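Local structure of dermonecrotic toxin (Pasteurella multocida, 2EBF) at residues I46-V51 with R81-N86; A528-S533 with Q538-V543; Q604-I609 with I696-V701. The protein acts as a dermonecrotic, osteolytic toxin and potent mitogen that induces bone resorption and is associated with severe progressive atrophic rhinitis of pigs. All blocks are in the same frame, centred on the assembly; numbering follows the deposited sequence.

Contact 1 of 3, residues I46-V51 with R81-N86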
loop_
_atom_site.group_PDB
_atom_site.type_symbol
_atom_site.label_atom_id
_atom_site.label_comp_id
_atom_site.label_asym_id
_atom_site.label_seq_id
_atom_site.Cartn_x
_atom_site.Cartn_y
_atom_site.Cartn_z
ATOM N N ILE A 46 -3.836 -17.558 -14.711
ATOM C CA ILE A 46 -2.525 -17.296 -15.358
ATOM C C ILE A 46 -2.041 -18.544 -16.110
ATOM O O ILE A 46 -0.914 -19.032 -15.924
ATOM C CB ILE A 46 -1.461 -16.749 -14.352
ATOM C CG1 ILE A 46 -2.010 -15.544 -13.578
ATOM C CG2 ILE A 46 -0.199 -16.297 -15.063
ATOM C CD1 ILE A 46 -2.370 -15.884 -12.192
ATOM N N GLY A 47 -2.936 -19.078 -16.939
ATOM C CA GLY A 47 -2.680 -20.308 -17.675
ATOM C C GLY A 47 -1.612 -20.099 -18.727
ATOM O O GLY A 47 -1.544 -19.025 -19.347
ATOM N N LEU A 48 -0.777 -21.122 -18.926
ATOM C CA LEU A 48 0.339 -21.042 -19.877
ATOM C C LEU A 48 0.128 -21.814 -21.180
ATOM O O LEU A 48 1.076 -22.029 -21.925
ATOM C CB LEU A 48 1.637 -21.485 -19.206
ATOM C CG LEU A 48 2.097 -20.611 -18.031
ATOM C CD1 LEU A 48 3.288 -21.232 -17.359
ATOM C CD2 LEU A 48 2.404 -19.174 -18.501
ATOM N N GLU A 49 -1.116 -22.199 -21.466
ATOM C CA GLU A 49 -1.424 -22.973 -22.680
ATOM C C GLU A 49 -1.096 -22.242 -23.979
ATOM O O GLU A 49 -0.868 -22.876 -25.010
ATOM C CB GLU A 49 -2.884 -23.435 -22.702
ATOM C CG GLU A 49 -3.243 -24.408 -21.593
ATOM C CD GLU A 49 -3.869 -23.730 -20.378
ATOM O OE1 GLU A 49 -4.739 -24.370 -19.743
ATOM O OE2 GLU A 49 -3.508 -22.574 -20.057
ATOM N N GLY A 50 -1.084 -20.911 -23.930
ATOM C CA GLY A 50 -0.802 -20.119 -25.118
ATOM C C GLY A 50 0.567 -19.465 -25.149
ATOM O O GLY A 50 0.810 -18.566 -25.956
ATOM N N VAL A 51 1.460 -19.911 -24.270
ATOM C CA VAL A 51 2.796 -19.351 -24.184
ATOM C C VAL A 51 3.783 -20.453 -24.553
ATOM O O VAL A 51 3.753 -21.530 -23.964
ATOM C CB VAL A 51 3.103 -18.827 -22.752
ATOM C CG1 VAL A 51 4.524 -18.287 -22.657
ATOM C CG2 VAL A 51 2.104 -17.768 -22.325
ATOM N N ARG A 81 11.702 -20.839 -16.177
ATOM C CA ARG A 81 11.220 -20.551 -14.821
ATOM C C ARG A 81 9.716 -20.298 -14.794
ATOM O O ARG A 81 9.038 -20.717 -13.858
ATOM C CB ARG A 81 11.959 -19.359 -14.197
ATOM C CG ARG A 81 13.369 -19.669 -13.699
ATOM C CD ARG A 81 13.894 -18.562 -12.759
ATOM N NE ARG A 81 13.179 -18.538 -11.476
ATOM C CZ ARG A 81 13.145 -17.508 -10.624
ATOM N NH1 ARG A 81 13.788 -16.368 -10.883
ATOM N NH2 ARG A 81 12.448 -17.618 -9.499
ATOM N N ILE A 82 9.197 -19.605 -15.812
ATOM C CA ILE A 82 7.761 -19.328 -15.916
ATOM C C ILE A 82 6.972 -20.631 -15.993
ATOM O O ILE A 82 6.011 -20.832 -15.240
ATOM C CB ILE A 82 7.456 -18.416 -17.132
ATOM C CG1 ILE A 82 7.921 -16.992 -16.826
ATOM C CG2 ILE A 82 5.956 -18.414 -17.493
ATOM C CD1 ILE A 82 8.267 -16.207 -18.042
ATOM N N HIS A 83 7.406 -21.522 -16.880
ATOM C CA HIS A 83 6.745 -22.812 -17.077
ATOM C C HIS A 83 6.874 -23.756 -15.877
ATOM O O HIS A 83 6.026 -24.631 -15.686
ATOM C CB HIS A 83 7.229 -23.477 -18.374
ATOM C CG HIS A 83 6.635 -22.868 -19.611
ATOM N ND1 HIS A 83 5.378 -23.200 -20.076
ATOM C CD2 HIS A 83 7.117 -21.936 -20.472
ATOM C CE1 HIS A 83 5.114 -22.503 -21.166
ATOM N NE2 HIS A 83 6.156 -21.735 -21.434
ATOM N N ASN A 84 7.925 -23.570 -15.078
ATOM C CA ASN A 84 8.127 -24.353 -13.857
ATOM C C ASN A 84 7.448 -23.769 -12.621
ATOM O O ASN A 84 7.410 -24.413 -11.577
ATOM C CB ASN A 84 9.622 -24.539 -13.569
ATOM C CG ASN A 84 10.320 -25.408 -14.599
ATOM O OD1 ASN A 84 9.679 -26.099 -15.402
ATOM N ND2 ASN A 84 11.648 -25.377 -14.580
ATOM N N SER A 85 6.911 -22.556 -12.742
ATOM C CA SER A 85 6.357 -21.827 -11.598
ATOM C C SER A 85 4.955 -22.298 -11.196
ATOM O O SER A 85 4.004 -22.206 -11.980
ATOM C CB SER A 85 6.348 -20.322 -11.885
ATOM O OG SER A 85 5.845 -19.597 -10.783
ATOM N N ASN A 86 4.832 -22.774 -9.961
ATOM C CA ASN A 86 3.556 -23.257 -9.439
ATOM C C ASN A 86 2.788 -22.172 -8.687
ATOM O O ASN A 86 1.560 -22.243 -8.558
ATOM C CB ASN A 86 3.772 -24.469 -8.520
ATOM C CG ASN A 86 4.484 -25.630 -9.211
ATOM O OD1 ASN A 86 4.146 -26.013 -10.335
ATOM N ND2 ASN A 86 5.460 -26.218 -8.521
#
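Leu48 and Ile82 meet with their side chains crossed at about a right angle, Leu48 CD2 lying 3.8 Å from Ile82 CG2. The other methyl of the leucine reaches past this branch to the helix backbone, where Leu48 CD1 rests 3.5 Å from Ile82 O and also touches the CA of His83. With CG anti to its own carbonyl carbon (chi1 -63°), Leu48 extends straight from the loop, and both of its methyls fall on the last turn of the helix.

The His83 side chain crosses Val51 at a slant and presents its ring edge to the loop: Val51 O lies in the ring plane, 3.3 Å from His83 CE1. Beside it, Val51 CG1 comes to 4.0 Å from His83 NE2. The polar partner of that nitrogen is the next residue along the loop, Trp52, whose backbone O takes a hydrogen bond from it and fixes the rotation of the imidazole.

The loop residues form a type I beta turn, Leu48 to Val51, closed by Val51 N bonding to Leu48 O at 3.2 Å. Just ahead of helix 54-60, the turn packs on the C-terminal end of helix 70-84, a helix of the membrane localization domain; helices 88-108 and 115-129 lie close by. Val51 also packs on Leu121, Leu125 and Ala128 of helix 115-129, and Ile82 on Leu94. Arg91 of helix 88-108 joins the two segments through its guanidinium, NH1 bonding to Ile46 O and NH2 to Ser85 O.

Contact 2 of 3, residues A528-S533 with Q538-V543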
loop_
_atom_site.group_PDB
_atom_site.type_symbol
_atom_site.label_atom_id
_atom_site.label_comp_id
_atom_site.label_asym_id
_atom_site.label_seq_id
_atom_site.Cartn_x
_atom_site.Cartn_y
_atom_site.Cartn_z
ATOM N N ALA A 528 -4.013 20.491 16.904
ATOM C CA ALA A 528 -2.839 21.159 16.322
ATOM C C ALA A 528 -2.813 22.636 16.688
ATOM O O ALA A 528 -3.857 23.305 16.719
ATOM C CB ALA A 528 -2.798 20.999 14.822
ATOM N N THR A 529 -1.613 23.150 16.933
ATOM C CA THR A 529 -1.453 24.541 17.362
ATOM C C THR A 529 -0.314 25.252 16.642
ATOM O O THR A 529 0.509 24.622 15.980
ATOM C CB THR A 529 -1.220 24.660 18.891
ATOM O OG1 THR A 529 0.036 24.066 19.244
ATOM C CG2 THR A 529 -2.348 24.020 19.682
ATOM N N VAL A 530 -0.285 26.575 16.787
ATOM C CA VAL A 530 0.768 27.416 16.227
ATOM C C VAL A 530 1.053 28.549 17.207
ATOM O O VAL A 530 0.185 28.930 17.996
ATOM C CB VAL A 530 0.361 28.064 14.854
ATOM C CG1 VAL A 530 0.402 27.062 13.725
ATOM C CG2 VAL A 530 -1.017 28.731 14.939
ATOM N N VAL A 531 2.261 29.093 17.141
ATOM C CA VAL A 531 2.610 30.264 17.939
ATOM C C VAL A 531 2.810 31.481 17.019
ATOM O O VAL A 531 3.655 31.455 16.124
ATOM C CB VAL A 531 3.846 29.995 18.852
ATOM C CG1 VAL A 531 4.192 31.223 19.706
ATOM C CG2 VAL A 531 3.583 28.789 19.754
ATOM N N ASP A 532 1.985 32.507 17.242
ATOM C CA ASP A 532 2.037 33.824 16.574
ATOM C C ASP A 532 3.410 34.478 16.520
ATOM O O ASP A 532 4.334 34.087 17.234
ATOM C CB ASP A 532 1.133 34.820 17.330
ATOM C CG ASP A 532 -0.171 35.095 16.621
ATOM O OD1 ASP A 532 -0.229 34.968 15.379
ATOM O OD2 ASP A 532 -1.147 35.453 17.311
ATOM N N SER A 533 3.510 35.510 15.683
ATOM C CA SER A 533 4.615 36.462 15.731
ATOM C C SER A 533 4.521 37.288 17.013
ATOM O O SER A 533 5.538 37.755 17.534
ATOM C CB SER A 533 4.588 37.378 14.502
ATOM O OG SER A 533 3.343 38.060 14.397
ATOM N N GLN A 538 -2.066 29.493 19.640
ATOM C CA GLN A 538 -3.434 29.332 19.173
ATOM C C GLN A 538 -3.693 28.043 18.428
ATOM O O GLN A 538 -2.774 27.424 17.900
ATOM C CB GLN A 538 -3.844 30.521 18.310
ATOM C CG GLN A 538 -2.936 30.785 17.143
ATOM C CD GLN A 538 -2.888 32.260 16.774
ATOM O OE1 GLN A 538 -3.502 33.104 17.434
ATOM N NE2 GLN A 538 -2.157 32.576 15.709
ATOM N N PHE A 539 -4.969 27.676 18.397
ATOM C CA PHE A 539 -5.455 26.502 17.701
ATOM C C PHE A 539 -5.283 26.654 16.198
ATOM O O PHE A 539 -5.443 27.749 15.647
ATOM C CB PHE A 539 -6.923 26.295 18.058
ATOM C CG PHE A 539 -7.553 25.089 17.422
ATOM C CD1 PHE A 539 -8.615 25.238 16.536
ATOM C CD2 PHE A 539 -7.101 23.808 17.720
ATOM C CE1 PHE A 539 -9.215 24.127 15.957
ATOM C CE2 PHE A 539 -7.698 22.684 17.140
ATOM C CZ PHE A 539 -8.746 22.846 16.258
ATOM N N LEU A 540 -4.954 25.542 15.552
ATOM C CA LEU A 540 -4.810 25.471 14.113
ATOM C C LEU A 540 -5.942 24.577 13.584
ATOM O O LEU A 540 -5.815 23.362 13.610
ATOM C CB LEU A 540 -3.464 24.836 13.787
ATOM C CG LEU A 540 -2.530 25.285 12.670
ATOM C CD1 LEU A 540 -1.795 24.045 12.171
ATOM C CD2 LEU A 540 -3.246 25.961 11.517
ATOM N N PRO A 541 -7.069 25.182 13.150
ATOM C CA PRO A 541 -8.248 24.424 12.703
ATOM C C PRO A 541 -8.015 23.561 11.474
ATOM O O PRO A 541 -7.186 23.894 10.630
ATOM C CB PRO A 541 -9.278 25.515 12.377
ATOM C CG PRO A 541 -8.493 26.740 12.162
ATOM C CD PRO A 541 -7.305 26.637 13.083
ATOM N N ASP A 542 -8.754 22.461 11.379
ATOM C CA ASP A 542 -8.737 21.629 10.178
ATOM C C ASP A 542 -9.691 22.257 9.172
ATOM O O ASP A 542 -10.908 22.126 9.294
ATOM C CB ASP A 542 -9.169 20.194 10.502
ATOM C CG ASP A 542 -8.815 19.209 9.393
ATOM O OD1 ASP A 542 -7.896 19.499 8.601
ATOM O OD2 ASP A 542 -9.448 18.135 9.325
ATOM N N VAL A 543 -9.134 22.961 8.195
ATOM C CA VAL A 543 -9.927 23.760 7.264
ATOM C C VAL A 543 -10.687 22.885 6.244
ATOM O O VAL A 543 -10.196 21.839 5.827
ATOM C CB VAL A 543 -9.054 24.866 6.590
ATOM C CG1 VAL A 543 -8.219 24.328 5.442
ATOM C CG2 VAL A 543 -9.911 26.006 6.130
HETATM O O HOH W 1 -6.021 20.933 14.788
#
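The carboxylate of Asp532 and the amide of Gln538 meet at about a right angle, their planes 75° apart. Gln538 NE2 gives a weak hydrogen bond to Asp532 OD1, 3.1 Å long and bent to 130° at the hydrogen, while Asp532 OD2 stands 3.3 Å from Gln538 OE1, an approach of two acceptors. The third flat group, the Phe539 ring, is met obliquely by the carbonyl of Ala528, with Ala528 O 3.4 Å from Phe539 CD2; beyond the two segments it makes an edge-to-face stack with Tyr350.

Gln538 brings its amide there by an extended chain whose CG sits between the backbone N and the carbonyl carbon (chi1 56°). Gln538 CG packs 3.6 Å from Val530 CG2, on the sheet face that these two residues share. Val530 turns its other methyl to Leu540, Val530 CG1 lying 3.6 Å from Leu540 CG with the side chains at about a right angle.

This is the beta hairpin of strands 528-531 and 537-539 at one margin of the mixed sheet in the C2 domain. Val530 and Gln538 are a hydrogen-bonded antiparallel pair, with Gln538 N to Val530 O at 2.8 Å and a return bond from Val530 N to Gln538 O. Leu540 N adds a bond to Ala528 O. Past it a water bridges Ala528 N and Leu540 O, the latter also bonded by Asn508. Thr529 OG1 bonds to Ala374 O of strand 372-376 and to Trp537 NE1.

The chemistry implies that the backbone bonds, with both donors of the Val530-Gln538 pair nearly on the line of the carbonyl they meet, carry this pairing, whereas the bent amide-carboxylate link, with its two opposed oxygens, probably contributes little.

Contact 3 of 3, residues Q604-I609 with I696-V701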
loop_
_atom_site.group_PDB
_atom_site.type_symbol
_atom_site.label_atom_id
_atom_site.label_comp_id
_atom_site.label_asym_id
_atom_site.label_seq_id
_atom_site.Cartn_x
_atom_site.Cartn_y
_atom_site.Cartn_z
ATOM N N GLN A 604 -36.028 -20.332 19.928
ATOM C CA GLN A 604 -37.479 -20.341 20.072
ATOM C C GLN A 604 -38.187 -19.883 18.789
ATOM O O GLN A 604 -39.178 -20.477 18.374
ATOM C CB GLN A 604 -37.870 -19.422 21.217
ATOM C CG GLN A 604 -39.284 -19.575 21.689
ATOM C CD GLN A 604 -39.375 -19.353 23.173
ATOM O OE1 GLN A 604 -39.390 -18.210 23.647
ATOM N NE2 GLN A 604 -39.401 -20.448 23.928
ATOM N N LYS A 605 -37.671 -18.816 18.183
ATOM C CA LYS A 605 -38.214 -18.296 16.920
ATOM C C LYS A 605 -38.027 -19.290 15.781
ATOM O O LYS A 605 -38.920 -19.485 14.951
ATOM C CB LYS A 605 -37.560 -16.967 16.560
ATOM C CG LYS A 605 -38.033 -15.805 17.432
ATOM C CD LYS A 605 -37.457 -14.475 16.952
ATOM C CE LYS A 605 -37.640 -13.387 18.007
ATOM N NZ LYS A 605 -39.076 -13.117 18.342
ATOM N N ILE A 606 -36.860 -19.923 15.763
ATOM C CA ILE A 606 -36.525 -20.925 14.765
ATOM C C ILE A 606 -37.451 -22.136 14.909
ATOM O O ILE A 606 -37.979 -22.635 13.917
ATOM C CB ILE A 606 -35.011 -21.269 14.836
ATOM C CG1 ILE A 606 -34.189 -20.082 14.305
ATOM C CG2 ILE A 606 -34.687 -22.555 14.086
ATOM C CD1 ILE A 606 -32.696 -20.191 14.593
ATOM N N ASP A 607 -37.673 -22.577 16.149
ATOM C CA ASP A 607 -38.631 -23.651 16.439
ATOM C C ASP A 607 -40.036 -23.303 15.941
ATOM O O ASP A 607 -40.685 -24.122 15.285
ATOM C CB ASP A 607 -38.662 -23.961 17.941
ATOM C CG ASP A 607 -39.623 -25.097 18.290
ATOM O OD1 ASP A 607 -39.261 -26.280 18.094
ATOM O OD2 ASP A 607 -40.736 -24.810 18.772
ATOM N N ALA A 608 -40.488 -22.089 16.257
ATOM C CA ALA A 608 -41.791 -21.576 15.821
ATOM C C ALA A 608 -41.983 -21.671 14.301
ATOM O O ALA A 608 -42.997 -22.192 13.826
ATOM C CB ALA A 608 -41.965 -20.142 16.282
ATOM N N ILE A 609 -41.005 -21.172 13.553
ATOM C CA ILE A 609 -41.051 -21.192 12.092
ATOM C C ILE A 609 -41.104 -22.626 11.570
ATOM O O ILE A 609 -41.934 -22.956 10.726
ATOM C CB ILE A 609 -39.845 -20.452 11.482
ATOM C CG1 ILE A 609 -39.890 -18.969 11.861
ATOM C CG2 ILE A 609 -39.846 -20.597 9.959
ATOM C CD1 ILE A 609 -38.551 -18.270 11.814
ATOM N N ILE A 696 -37.351 -27.142 6.130
ATOM C CA ILE A 696 -37.147 -25.692 6.105
ATOM C C ILE A 696 -35.763 -25.382 6.651
ATOM O O ILE A 696 -35.471 -25.658 7.826
ATOM C CB ILE A 696 -38.227 -24.925 6.932
ATOM C CG1 ILE A 696 -39.642 -25.257 6.434
ATOM C CG2 ILE A 696 -37.969 -23.407 6.908
ATOM C CD1 ILE A 696 -40.733 -24.889 7.438
ATOM N N LEU A 697 -34.915 -24.831 5.789
ATOM C CA LEU A 697 -33.541 -24.488 6.149
ATOM C C LEU A 697 -33.433 -23.084 6.735
ATOM O O LEU A 697 -33.768 -22.093 6.077
ATOM C CB LEU A 697 -32.625 -24.615 4.920
ATOM C CG LEU A 697 -31.145 -24.250 5.103
ATOM C CD1 LEU A 697 -30.481 -25.066 6.218
ATOM C CD2 LEU A 697 -30.385 -24.453 3.792
ATOM N N ILE A 698 -32.962 -23.002 7.977
ATOM C CA ILE A 698 -32.761 -21.710 8.640
ATOM C C ILE A 698 -31.310 -21.557 9.073
ATOM O O ILE A 698 -30.815 -22.323 9.919
ATOM C CB ILE A 698 -33.726 -21.520 9.848
ATOM C CG1 ILE A 698 -35.182 -21.641 9.369
ATOM C CG2 ILE A 698 -33.454 -20.177 10.562
ATOM C CD1 ILE A 698 -36.215 -21.656 10.488
ATOM N N LEU A 699 -30.633 -20.581 8.474
ATOM C CA LEU A 699 -29.251 -20.248 8.817
ATOM C C LEU A 699 -29.012 -18.762 8.643
ATOM O O LEU A 699 -29.729 -18.104 7.875
ATOM C CB LEU A 699 -28.257 -21.005 7.920
ATOM C CG LEU A 699 -27.976 -22.490 8.093
ATOM C CD1 LEU A 699 -27.280 -23.028 6.834
ATOM C CD2 LEU A 699 -27.146 -22.776 9.359
ATOM N N PRO A 700 -27.980 -18.221 9.321
ATOM C CA PRO A 700 -27.609 -16.854 8.971
ATOM C C PRO A 700 -27.277 -16.801 7.484
ATOM O O PRO A 700 -26.717 -17.762 6.952
ATOM C CB PRO A 700 -26.368 -16.599 9.824
ATOM C CG PRO A 700 -26.538 -17.546 10.999
ATOM C CD PRO A 700 -27.103 -18.778 10.367
ATOM N N VAL A 701 -27.644 -15.708 6.817
ATOM C CA VAL A 701 -27.625 -15.674 5.344
ATOM C C VAL A 701 -26.288 -16.124 4.717
ATOM O O VAL A 701 -26.282 -16.861 3.733
ATOM C CB VAL A 701 -28.152 -14.328 4.742
ATOM C CG1 VAL A 701 -29.675 -14.196 4.947
ATOM C CG2 VAL A 701 -27.421 -13.133 5.312
#
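Ile698 carries the meeting of helix and strand, touching Ile606 with both branches, CG2 and CD1, and Ile609 through CD1. The arrangement is a helix packed on the face of an antiparallel sheet in the C3 domain: helix 596-610 lies over strand 697-700, the outermost strand of its six-stranded sheet.

Ile606 and Ile698 lie alongside each other with their chains running in opposite directions, and Ile698 CG2 comes to 3.8 Å from Ile606 CG1. Ile609, one helical turn on, crosses Ile698 at a slant and offers its short branch, with Ile609 CG2 3.8 Å from Ile698 CD1. Ile698 CD1 also lies 4.0 Å from Ile606 CG2. With CG1 anti to its carbonyl carbon (chi1 -58°), Ile698 sends CD1 to both Ile606 and Ile609, while CG2, anti to the backbone N, rests on Ile606.

Backbone bonds position both partners. Ile609 N bonds to Lys605 O at 3.0 Å within the helix, while Leu697 and Leu699 of the weakly bonded strand pair with Asp681 and Ala679 of strand 676-681. Val680 of that strand touches both Ile609 and Ile696, and Leu590 of helix 583-591 covers Ile606 and Pro700. On the reverse side of the strand Leu697 and Leu699 pack on Glu707 of helix 701-711, for which Pro700 is the N-cap, so the strand is enclosed between helices. All four touching isoleucines are buried and the contact is wholly apolar in its side chains. At the Ile696 end of the contact the Ile696 CD1 methyl ends 4.0 Å from Ile609 O, a carbonyl of the helix.

The three contacts follow one another along this C-terminal part of the toxin, each closing before the next opens, and share no helix, strand or sheet. Contact 1 joins a loop to helix 70-84, a helix of the membrane localization domain, contact 2 is a hairpin of the mixed sheet in C2, and contact 3 sets helix 596-610 on the antiparallel sheet of C3. The centre of contact 2 lies about 58 Å from the centres of both others, which are themselves about 48 Å apart. Nearest atoms are at least about 29 Å apart, consistent with a chain built of separate modules; C3 also holds the phosphonate pocket formed by residues Gly624 to Ser628.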